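PDB 5NKZ: peroxin 22 from Pichia angusta, which is probably involved in peroxisome biogenesis and, through its soluble domain, forms a complex with the ubiquitin-conjugating enzyme Pex4p. Local coordinates for residues 30-41 with 52-63; 85-93 with 104-112. One frame throughout, in Å; residues are numbered along the deposited sequence.

Contact 1 (30-41 with 52-63); sequences QSVSLVLTQKDL and YPNLTVILHPSV
With CG of L34 anti to the backbone N (chi1 179°) and CG of L55 likewise (164°), the two leucines meet on one face of the sheet, CD1 of L55 lying 3.8 Å from CB of L34. They belong to a parallel pair of central strands, 32-36 and 55-59, joined through helix 46-51 as a beta-alpha-beta unit. Backbone bonds run without a break from V32 N to N54 O at one end to H60 N and L36 O at the other. The bond from L34 N to T56 O is 2.7 Å long.

V32, L34 and L36 share their face with L55, V57 and L59. CD1 of L36 reaches CG1 of V57 at 3.7 Å, while L34 and V57 lie side by side; F68 of helix 65-71 touches L36 and L59. S33, V35, T56 and I58 occupy the other face under helix 87-97, where CD1 of I58 packs against CG1 of V35 at 4.0 Å.

Past the strand ends, T37 places OG1 between its backbone N and carbonyl carbon (57°), where it accepts the bond from D40 N in an ST motif. Its other branch, CG2, makes a CH-pi contact over one face of the H60 imidazole, 4.0 Å from the centroid, and CD of P61 lies over the opposite face.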
loop_
_atom_site.group_PDB
_atom_site.type_symbol
_atom_site.label_atom_id
_atom_site.label_comp_id
_atom_site.label_asym_id
_atom_site.label_seq_id
_atom_site.Cartn_x
_atom_site.Cartn_y
_atom_site.Cartn_z
ATOM N N GLN C 30 0.981 13.897 14.708
ATOM C CA GLN C 30 -0.172 14.802 14.809
ATOM C C GLN C 30 -0.939 14.714 13.474
ATOM O O GLN C 30 -0.902 15.667 12.684
ATOM C CB GLN C 30 0.373 16.251 15.093
ATOM C CG GLN C 30 -0.627 17.416 15.264
ATOM C CD GLN C 30 -0.144 18.747 14.635
ATOM O OE1 GLN C 30 -0.879 19.747 14.555
ATOM N NE2 GLN C 30 1.097 18.757 14.188
ATOM N N SER C 31 -1.621 13.594 13.189
ATOM C CA SER C 31 -1.999 13.226 11.763
ATOM C C SER C 31 -3.101 14.058 11.121
ATOM O O SER C 31 -4.191 14.037 11.616
ATOM C CB SER C 31 -2.449 11.756 11.706
ATOM O OG SER C 31 -1.338 10.887 11.825
ATOM N N VAL C 32 -2.834 14.766 10.033
ATOM C CA VAL C 32 -3.832 15.648 9.446
ATOM C C VAL C 32 -3.912 15.427 7.937
ATOM O O VAL C 32 -2.875 15.363 7.240
ATOM C CB VAL C 32 -3.518 17.158 9.746
ATOM C CG1 VAL C 32 -4.586 18.113 9.164
ATOM C CG2 VAL C 32 -3.251 17.373 11.227
ATOM N N SER C 33 -5.146 15.293 7.449
ATOM C CA SER C 33 -5.410 15.277 6.015
ATOM C C SER C 33 -5.931 16.647 5.616
ATOM O O SER C 33 -6.921 17.122 6.169
ATOM C CB SER C 33 -6.422 14.164 5.616
ATOM O OG SER C 33 -5.848 12.855 5.668
ATOM N N LEU C 34 -5.297 17.282 4.646
ATOM C CA LEU C 34 -5.700 18.616 4.261
ATOM C C LEU C 34 -6.181 18.634 2.844
ATOM O O LEU C 34 -5.383 18.392 1.941
ATOM C CB LEU C 34 -4.488 19.562 4.421
ATOM C CG LEU C 34 -4.656 21.041 4.041
ATOM C CD1 LEU C 34 -5.862 21.638 4.760
ATOM C CD2 LEU C 34 -3.364 21.783 4.353
ATOM N N VAL C 35 -7.451 18.920 2.614
ATOM C CA VAL C 35 -7.911 18.960 1.228
ATOM C C VAL C 35 -8.071 20.388 0.803
ATOM O O VAL C 35 -8.824 21.168 1.426
ATOM C CB VAL C 35 -9.158 18.042 0.870
ATOM C CG1 VAL C 35 -9.306 16.897 1.870
ATOM C CG2 VAL C 35 -10.487 18.797 0.730
ATOM N N LEU C 36 -7.354 20.690 -0.280
ATOM C CA LEU C 36 -7.268 22.027 -0.857
ATOM C C LEU C 36 -7.968 22.083 -2.213
ATOM O O LEU C 36 -7.520 21.466 -3.165
ATOM C CB LEU C 36 -5.795 22.453 -1.015
ATOM C CG LEU C 36 -4.921 22.412 0.253
ATOM C CD1 LEU C 36 -3.448 22.663 -0.060
ATOM C CD2 LEU C 36 -5.463 23.374 1.295
ATOM N N THR C 37 -9.082 22.800 -2.269
ATOM C CA THR C 37 -9.577 23.387 -3.513
ATOM C C THR C 37 -8.772 24.649 -3.848
ATOM O O THR C 37 -8.098 25.192 -3.003
ATOM C CB THR C 37 -11.060 23.801 -3.365
ATOM O OG1 THR C 37 -11.204 24.718 -2.263
ATOM C CG2 THR C 37 -11.923 22.597 -3.109
ATOM N N GLN C 38 -8.871 25.097 -5.102
ATOM C CA GLN C 38 -8.522 26.458 -5.529
ATOM C C GLN C 38 -8.671 27.533 -4.439
ATOM O O GLN C 38 -7.718 28.233 -4.134
ATOM C CB GLN C 38 -9.399 26.825 -6.734
ATOM C CG GLN C 38 -8.820 26.348 -8.038
ATOM C CD GLN C 38 -8.124 27.439 -8.837
ATOM O OE1 GLN C 38 -7.563 28.395 -8.274
ATOM N NE2 GLN C 38 -8.147 27.297 -10.165
ATOM N N LYS C 39 -9.833 27.599 -3.804
ATOM C CA LYS C 39 -10.145 28.635 -2.840
ATOM C C LYS C 39 -9.403 28.355 -1.565
ATOM O O LYS C 39 -8.693 29.198 -1.071
ATOM C CB LYS C 39 -11.646 28.711 -2.565
ATOM C CG LYS C 39 -12.458 29.206 -3.771
ATOM C CD LYS C 39 -12.782 28.100 -4.792
ATOM C CE LYS C 39 -14.148 28.228 -5.476
ATOM N NZ LYS C 39 -14.793 26.879 -5.531
ATOM N N ASP C 40 -9.510 27.147 -1.046
ATOM C CA ASP C 40 -8.804 26.797 0.202
ATOM C C ASP C 40 -7.303 27.108 0.184
ATOM O O ASP C 40 -6.704 27.372 1.207
ATOM C CB ASP C 40 -9.024 25.323 0.502
ATOM C CG ASP C 40 -10.465 25.018 0.884
ATOM O OD1 ASP C 40 -11.020 25.736 1.758
ATOM O OD2 ASP C 40 -11.043 24.058 0.311
ATOM N N LEU C 41 -6.735 27.089 -1.012
ATOM C CA LEU C 41 -5.301 27.281 -1.295
ATOM C C LEU C 41 -4.597 28.490 -0.658
ATOM O O LEU C 41 -3.384 28.455 -0.463
ATOM C CB LEU C 41 -5.134 27.348 -2.825
ATOM C CG LEU C 41 -3.877 26.842 -3.506
ATOM C CD1 LEU C 41 -4.235 26.144 -4.811
ATOM C CD2 LEU C 41 -2.942 28.000 -3.777
ATOM N N TYR C 52 5.455 19.524 9.577
ATOM C CA TYR C 52 4.684 18.319 9.987
ATOM C C TYR C 52 4.819 17.082 9.023
ATOM O O TYR C 52 4.299 17.123 7.874
ATOM C CB TYR C 52 3.205 18.680 10.142
ATOM C CG TYR C 52 2.878 19.977 10.910
ATOM C CD1 TYR C 52 3.699 20.472 11.923
ATOM C CD2 TYR C 52 1.677 20.664 10.651
ATOM C CE1 TYR C 52 3.354 21.645 12.622
ATOM C CE2 TYR C 52 1.314 21.816 11.320
ATOM C CZ TYR C 52 2.150 22.328 12.314
ATOM O OH TYR C 52 1.766 23.487 12.987
ATOM N N PRO C 53 5.536 15.999 9.466
ATOM C CA PRO C 53 5.680 14.821 8.602
ATOM C C PRO C 53 4.364 14.100 8.309
ATOM O O PRO C 53 4.137 13.635 7.174
ATOM C CB PRO C 53 6.606 13.892 9.415
ATOM C CG PRO C 53 7.340 14.778 10.348
ATOM C CD PRO C 53 6.307 15.811 10.713
ATOM N N ASN C 54 3.486 14.057 9.311
ATOM C CA ASN C 54 2.149 13.470 9.179
ATOM C C ASN C 54 1.060 14.408 8.650
ATOM O O ASN C 54 -0.136 14.248 8.984
ATOM C CB ASN C 54 1.690 12.856 10.506
ATOM C CG ASN C 54 2.649 11.815 11.016
ATOM O OD1 ASN C 54 3.873 11.990 10.978
ATOM N ND2 ASN C 54 2.093 10.705 11.497
ATOM N N LEU C 55 1.442 15.382 7.832
ATOM C CA LEU C 55 0.455 16.185 7.163
ATOM C C LEU C 55 0.437 15.586 5.793
ATOM O O LEU C 55 1.480 15.090 5.311
ATOM C CB LEU C 55 0.861 17.637 7.142
ATOM C CG LEU C 55 0.138 18.589 6.172
ATOM C CD1 LEU C 55 -1.354 18.742 6.415
ATOM C CD2 LEU C 55 0.840 19.951 6.307
ATOM N N THR C 56 -0.746 15.558 5.195
ATOM C CA THR C 56 -0.922 14.935 3.913
ATOM C C THR C 56 -1.960 15.782 3.205
ATOM O O THR C 56 -3.041 16.029 3.734
ATOM C CB THR C 56 -1.359 13.449 4.083
ATOM O OG1 THR C 56 -0.387 12.707 4.860
ATOM C CG2 THR C 56 -1.510 12.784 2.715
ATOM N N VAL C 57 -1.615 16.253 2.024
ATOM C CA VAL C 57 -2.438 17.176 1.268
ATOM C C VAL C 57 -3.114 16.486 0.066
ATOM O O VAL C 57 -2.464 15.801 -0.744
ATOM C CB VAL C 57 -1.573 18.351 0.746
ATOM C CG1 VAL C 57 -2.274 19.135 -0.355
ATOM C CG2 VAL C 57 -1.188 19.290 1.891
ATOM N N ILE C 58 -4.398 16.765 -0.095
ATOM C CA ILE C 58 -5.200 16.205 -1.153
ATOM C C ILE C 58 -5.722 17.335 -2.054
ATOM O O ILE C 58 -6.562 18.142 -1.642
ATOM C CB ILE C 58 -6.345 15.356 -0.514
ATOM C CG1 ILE C 58 -5.727 14.346 0.474
ATOM C CG2 ILE C 58 -7.196 14.633 -1.572
ATOM C CD1 ILE C 58 -6.696 13.840 1.507
ATOM N N LEU C 59 -5.246 17.392 -3.290
ATOM C CA LEU C 59 -5.699 18.453 -4.212
ATOM C C LEU C 59 -6.978 18.069 -4.950
ATOM O O LEU C 59 -7.098 16.967 -5.502
ATOM C CB LEU C 59 -4.608 18.822 -5.224
ATOM C CG LEU C 59 -3.243 19.072 -4.568
ATOM C CD1 LEU C 59 -2.161 18.978 -5.630
ATOM C CD2 LEU C 59 -3.199 20.398 -3.817
ATOM N N HIS C 60 -7.926 18.995 -4.941
ATOM C CA HIS C 60 -9.081 18.977 -5.833
ATOM C C HIS C 60 -8.583 18.776 -7.269
ATOM O O HIS C 60 -7.426 19.095 -7.571
ATOM C CB HIS C 60 -9.793 20.329 -5.714
ATOM C CG HIS C 60 -11.245 20.311 -6.061
ATOM N ND1 HIS C 60 -11.760 21.027 -7.118
ATOM C CD2 HIS C 60 -12.303 19.722 -5.454
ATOM C CE1 HIS C 60 -13.067 20.852 -7.174
ATOM N NE2 HIS C 60 -13.424 20.058 -6.178
ATOM N N PRO C 61 -9.441 18.231 -8.153
ATOM C CA PRO C 61 -9.109 18.197 -9.582
ATOM C C PRO C 61 -8.741 19.577 -10.128
ATOM O O PRO C 61 -7.865 19.671 -10.978
ATOM C CB PRO C 61 -10.405 17.703 -10.242
ATOM C CG PRO C 61 -11.130 16.971 -9.184
ATOM C CD PRO C 61 -10.723 17.553 -7.877
ATOM N N SER C 62 -9.403 20.623 -9.632
ATOM C CA SER C 62 -9.144 22.020 -10.056
ATOM C C SER C 62 -7.692 22.443 -9.882
ATOM O O SER C 62 -7.211 23.258 -10.652
ATOM C CB SER C 62 -10.001 23.016 -9.269
ATOM O OG SER C 62 -9.423 23.249 -7.990
ATOM N N VAL C 63 -7.022 21.901 -8.864
ATOM C CA VAL C 63 -5.624 22.219 -8.572
ATOM C C VAL C 63 -4.672 21.173 -9.150
ATOM O O VAL C 63 -4.671 20.027 -8.693
ATOM C CB VAL C 63 -5.390 22.292 -7.046
ATOM C CG1 VAL C 63 -3.950 22.674 -6.729
ATOM C CG2 VAL C 63 -6.396 23.250 -6.410
#

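Contact 2 (85-93 with 104-112); sequences RTEESIFHV and ITLGNLEMS
The flat ring of F91 meets L106 at its edge, where CD2 of the leucine lies near the ring plane, 3.9 Å from CE1 of F91. Three further groups approach the F91 ring obliquely: CD1 of I104 near CE1 of F91, CD2 of L109 at 3.8 Å from CZ of F91, and SD of M111 at 3.8 Å from CE2 of the same ring. The last is a Met-aromatic contact, with the sulfur 5.1 Å from the ring centroid. The methionine reaches it with CG anti to the backbone N (chi1 -179°), its chain running past the phenylalanine in the opposite direction and bending only at the final torsion, which carries CE of M111 to within 3.7 Å of E88 N.

The carboxylate of E87 is a second flat group in the contact. Its two oxygens face successive backbone amides: OE1 of E87 accepts from E110 N and OE2 from M111 N, each at 2.8 Å and each through the syn lone pair. Such a two-pronged grip fixes the rotation of the carboxylate and ties E87 to the irregular loop that follows strand 101-103 in the parallel sheet of this alpha/beta fold. OE1 is also hydrogen-bonded to H60 NE2. The two amide N-H groups would be expected to favour the anionic form of the carboxylate.

Deeper in, CG2 of I90 meets CD1 of I104 at 4.0 Å, and both isoleucines rest on V35 of strand 32-36. Helix 87-97 also meets the partner protein: S89 OG is hydrogen-bonded to an acidic side chain of that chain.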
loop_
_atom_site.group_PDB
_atom_site.type_symbol
_atom_site.label_atom_id
_atom_site.label_comp_id
_atom_site.label_asym_id
_atom_site.label_seq_id
_atom_site.Cartn_x
_atom_site.Cartn_y
_atom_site.Cartn_z
ATOM N N ARG C 85 -8.609 13.269 -9.156
ATOM C CA ARG C 85 -9.227 13.621 -10.443
ATOM C C ARG C 85 -10.752 13.762 -10.445
ATOM O O ARG C 85 -11.278 14.399 -11.372
ATOM C CB ARG C 85 -8.777 12.655 -11.550
ATOM C CG ARG C 85 -7.395 13.041 -12.094
ATOM C CD ARG C 85 -6.982 12.482 -13.472
ATOM N NE ARG C 85 -6.350 13.560 -14.246
ATOM C CZ ARG C 85 -5.200 14.169 -13.930
ATOM N NH1 ARG C 85 -4.478 13.791 -12.876
ATOM N NH2 ARG C 85 -4.753 15.177 -14.684
ATOM N N THR C 86 -11.443 13.206 -9.440
ATOM C CA THR C 86 -12.889 13.444 -9.238
ATOM C C THR C 86 -13.138 13.873 -7.782
ATOM O O THR C 86 -12.442 13.418 -6.870
ATOM C CB THR C 86 -13.765 12.180 -9.541
ATOM O OG1 THR C 86 -13.759 11.275 -8.420
ATOM C CG2 THR C 86 -13.289 11.438 -10.805
ATOM N N GLU C 87 -14.144 14.711 -7.547
ATOM C CA GLU C 87 -14.492 15.046 -6.169
ATOM C C GLU C 87 -14.771 13.820 -5.277
ATOM O O GLU C 87 -14.323 13.769 -4.127
ATOM C CB GLU C 87 -15.686 15.989 -6.141
ATOM C CG GLU C 87 -15.267 17.408 -6.464
ATOM C CD GLU C 87 -16.384 18.405 -6.305
ATOM O OE1 GLU C 87 -16.081 19.623 -6.281
ATOM O OE2 GLU C 87 -17.563 17.991 -6.223
ATOM N N GLU C 88 -15.481 12.832 -5.817
ATOM C CA GLU C 88 -15.783 11.619 -5.070
ATOM C C GLU C 88 -14.497 11.013 -4.526
ATOM O O GLU C 88 -14.389 10.714 -3.329
ATOM C CB GLU C 88 -16.499 10.607 -5.954
ATOM C CG GLU C 88 -17.225 9.550 -5.138
ATOM C CD GLU C 88 -17.776 8.422 -5.976
ATOM O OE1 GLU C 88 -17.988 7.325 -5.406
ATOM O OE2 GLU C 88 -18.014 8.643 -7.190
ATOM N N SER C 89 -13.494 10.887 -5.396
ATOM C CA SER C 89 -12.217 10.303 -4.987
ATOM C C SER C 89 -11.671 10.879 -3.700
ATOM O O SER C 89 -10.977 10.164 -2.966
ATOM C CB SER C 89 -11.168 10.460 -6.068
ATOM O OG SER C 89 -11.737 10.145 -7.308
ATOM N N ILE C 90 -11.967 12.167 -3.430
ATOM C CA ILE C 90 -11.476 12.845 -2.216
ATOM C C ILE C 90 -11.794 11.977 -1.016
ATOM O O ILE C 90 -10.894 11.567 -0.282
ATOM C CB ILE C 90 -12.067 14.261 -2.051
ATOM C CG1 ILE C 90 -11.511 15.204 -3.124
ATOM C CG2 ILE C 90 -11.774 14.849 -0.667
ATOM C CD1 ILE C 90 -12.424 16.403 -3.370
ATOM N N PHE C 91 -13.078 11.633 -0.890
ATOM C CA PHE C 91 -13.596 10.929 0.291
ATOM C C PHE C 91 -12.973 9.548 0.410
ATOM O O PHE C 91 -12.656 9.113 1.505
ATOM C CB PHE C 91 -15.118 10.836 0.253
ATOM C CG PHE C 91 -15.786 12.150 -0.035
ATOM C CD1 PHE C 91 -15.854 13.135 0.949
ATOM C CD2 PHE C 91 -16.324 12.423 -1.300
ATOM C CE1 PHE C 91 -16.458 14.347 0.694
ATOM C CE2 PHE C 91 -16.933 13.654 -1.558
ATOM C CZ PHE C 91 -17.000 14.614 -0.554
ATOM N N HIS C 92 -12.740 8.880 -0.713
ATOM C CA HIS C 92 -12.057 7.590 -0.657
ATOM C C HIS C 92 -10.627 7.756 -0.195
ATOM O O HIS C 92 -10.130 6.948 0.598
ATOM C CB HIS C 92 -12.125 6.850 -2.006
ATOM C CG HIS C 92 -13.530 6.641 -2.469
ATOM N ND1 HIS C 92 -13.982 7.077 -3.701
ATOM C CD2 HIS C 92 -14.602 6.121 -1.824
ATOM C CE1 HIS C 92 -15.268 6.809 -3.805
ATOM N NE2 HIS C 92 -15.665 6.223 -2.685
ATOM N N VAL C 93 -9.975 8.812 -0.671
ATOM C CA VAL C 93 -8.612 9.087 -0.256
ATOM C C VAL C 93 -8.544 9.417 1.247
ATOM O O VAL C 93 -7.656 8.937 1.955
ATOM C CB VAL C 93 -7.969 10.197 -1.110
ATOM C CG1 VAL C 93 -6.572 10.540 -0.579
ATOM C CG2 VAL C 93 -7.885 9.774 -2.571
ATOM N N ILE C 104 -11.316 20.064 5.544
ATOM C CA ILE C 104 -11.944 20.088 4.235
ATOM C C ILE C 104 -13.142 21.033 4.285
ATOM O O ILE C 104 -13.995 20.886 5.171
ATOM C CB ILE C 104 -12.370 18.631 3.818
ATOM C CG1 ILE C 104 -13.388 18.652 2.660
ATOM C CG2 ILE C 104 -12.906 17.815 5.013
ATOM C CD1 ILE C 104 -13.528 17.351 1.881
ATOM N N THR C 105 -13.205 22.020 3.398
ATOM C CA THR C 105 -14.430 22.821 3.314
ATOM C C THR C 105 -15.284 22.118 2.287
ATOM O O THR C 105 -14.969 22.148 1.090
ATOM C CB THR C 105 -14.212 24.278 2.871
ATOM O OG1 THR C 105 -13.361 24.280 1.736
ATOM C CG2 THR C 105 -13.576 25.104 3.953
ATOM N N LEU C 106 -16.350 21.476 2.758
ATOM C CA LEU C 106 -17.288 20.794 1.871
ATOM C C LEU C 106 -18.036 21.808 1.022
ATOM O O LEU C 106 -18.308 21.538 -0.144
ATOM C CB LEU C 106 -18.275 19.925 2.656
ATOM C CG LEU C 106 -17.677 18.776 3.488
ATOM C CD1 LEU C 106 -18.607 18.294 4.602
ATOM C CD2 LEU C 106 -17.299 17.628 2.593
ATOM N N GLY C 107 -18.339 22.980 1.596
ATOM C CA GLY C 107 -18.947 24.102 0.869
ATOM C C GLY C 107 -18.229 24.572 -0.388
ATOM O O GLY C 107 -18.831 25.244 -1.229
ATOM N N ASN C 108 -16.939 24.247 -0.515
ATOM C CA ASN C 108 -16.159 24.591 -1.716
ATOM C C ASN C 108 -16.138 23.520 -2.794
ATOM O O ASN C 108 -15.427 23.678 -3.778
ATOM C CB ASN C 108 -14.719 24.918 -1.331
ATOM C CG ASN C 108 -14.596 26.218 -0.580
ATOM O OD1 ASN C 108 -13.597 26.445 0.117
ATOM N ND2 ASN C 108 -15.596 27.088 -0.711
ATOM N N LEU C 109 -16.892 22.441 -2.606
ATOM C CA LEU C 109 -17.063 21.442 -3.658
ATOM C C LEU C 109 -18.210 21.850 -4.593
ATOM O O LEU C 109 -19.045 22.653 -4.212
ATOM C CB LEU C 109 -17.278 20.049 -3.030
ATOM C CG LEU C 109 -16.072 19.234 -2.486
ATOM C CD1 LEU C 109 -14.904 20.098 -2.018
ATOM C CD2 LEU C 109 -16.465 18.287 -1.364
ATOM N N GLU C 110 -18.199 21.315 -5.812
ATOM C CA GLU C 110 -19.281 21.470 -6.788
ATOM C C GLU C 110 -20.411 20.475 -6.506
ATOM O O GLU C 110 -21.565 20.831 -6.612
ATOM C CB GLU C 110 -18.804 21.372 -8.246
ATOM C CG GLU C 110 -17.346 21.803 -8.452
ATOM C CD GLU C 110 -17.019 22.490 -9.768
ATOM O OE1 GLU C 110 -17.847 22.508 -10.716
ATOM O OE2 GLU C 110 -15.890 23.029 -9.828
ATOM N N MET C 111 -20.077 19.247 -6.118
ATOM C CA MET C 111 -21.026 18.309 -5.513
ATOM C C MET C 111 -21.669 18.863 -4.224
ATOM O O MET C 111 -21.044 19.563 -3.454
ATOM C CB MET C 111 -20.256 17.029 -5.188
ATOM C CG MET C 111 -21.000 15.867 -4.572
ATOM S SD MET C 111 -19.852 14.669 -3.847
ATOM C CE MET C 111 -18.979 13.999 -5.273
ATOM N N SER C 112 -22.930 18.528 -3.977
ATOM C CA SER C 112 -23.547 18.874 -2.694
ATOM C C SER C 112 -24.681 17.947 -2.344
ATOM O O SER C 112 -25.127 17.145 -3.172
ATOM C CB SER C 112 -23.989 20.357 -2.633
ATOM O OG SER C 112 -24.610 20.890 -3.823
#

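Contact 1 lies in the middle of the parallel sheet, and contact 2, its centre about 12 Å from that of contact 1, lies beside the face of the sheet that carries V35, where helix 87-97 meets the loop after strand 101-103. Two probable hydrogen bonds join them. H60 NE2 reaches E87 OE1 at 2.7 Å, so the histidine after strand 55-59 probably helps to position the carboxylate that receives the backbone amides of E110 and M111. D40 OD1, in the turn after strand 32-36, meets T105 OG1 at 2.8 Å. P61 CG also packs against R85 O. Both contacts have residues within reach of the partner protein, T56 in contact 1 and S89 in contact 2.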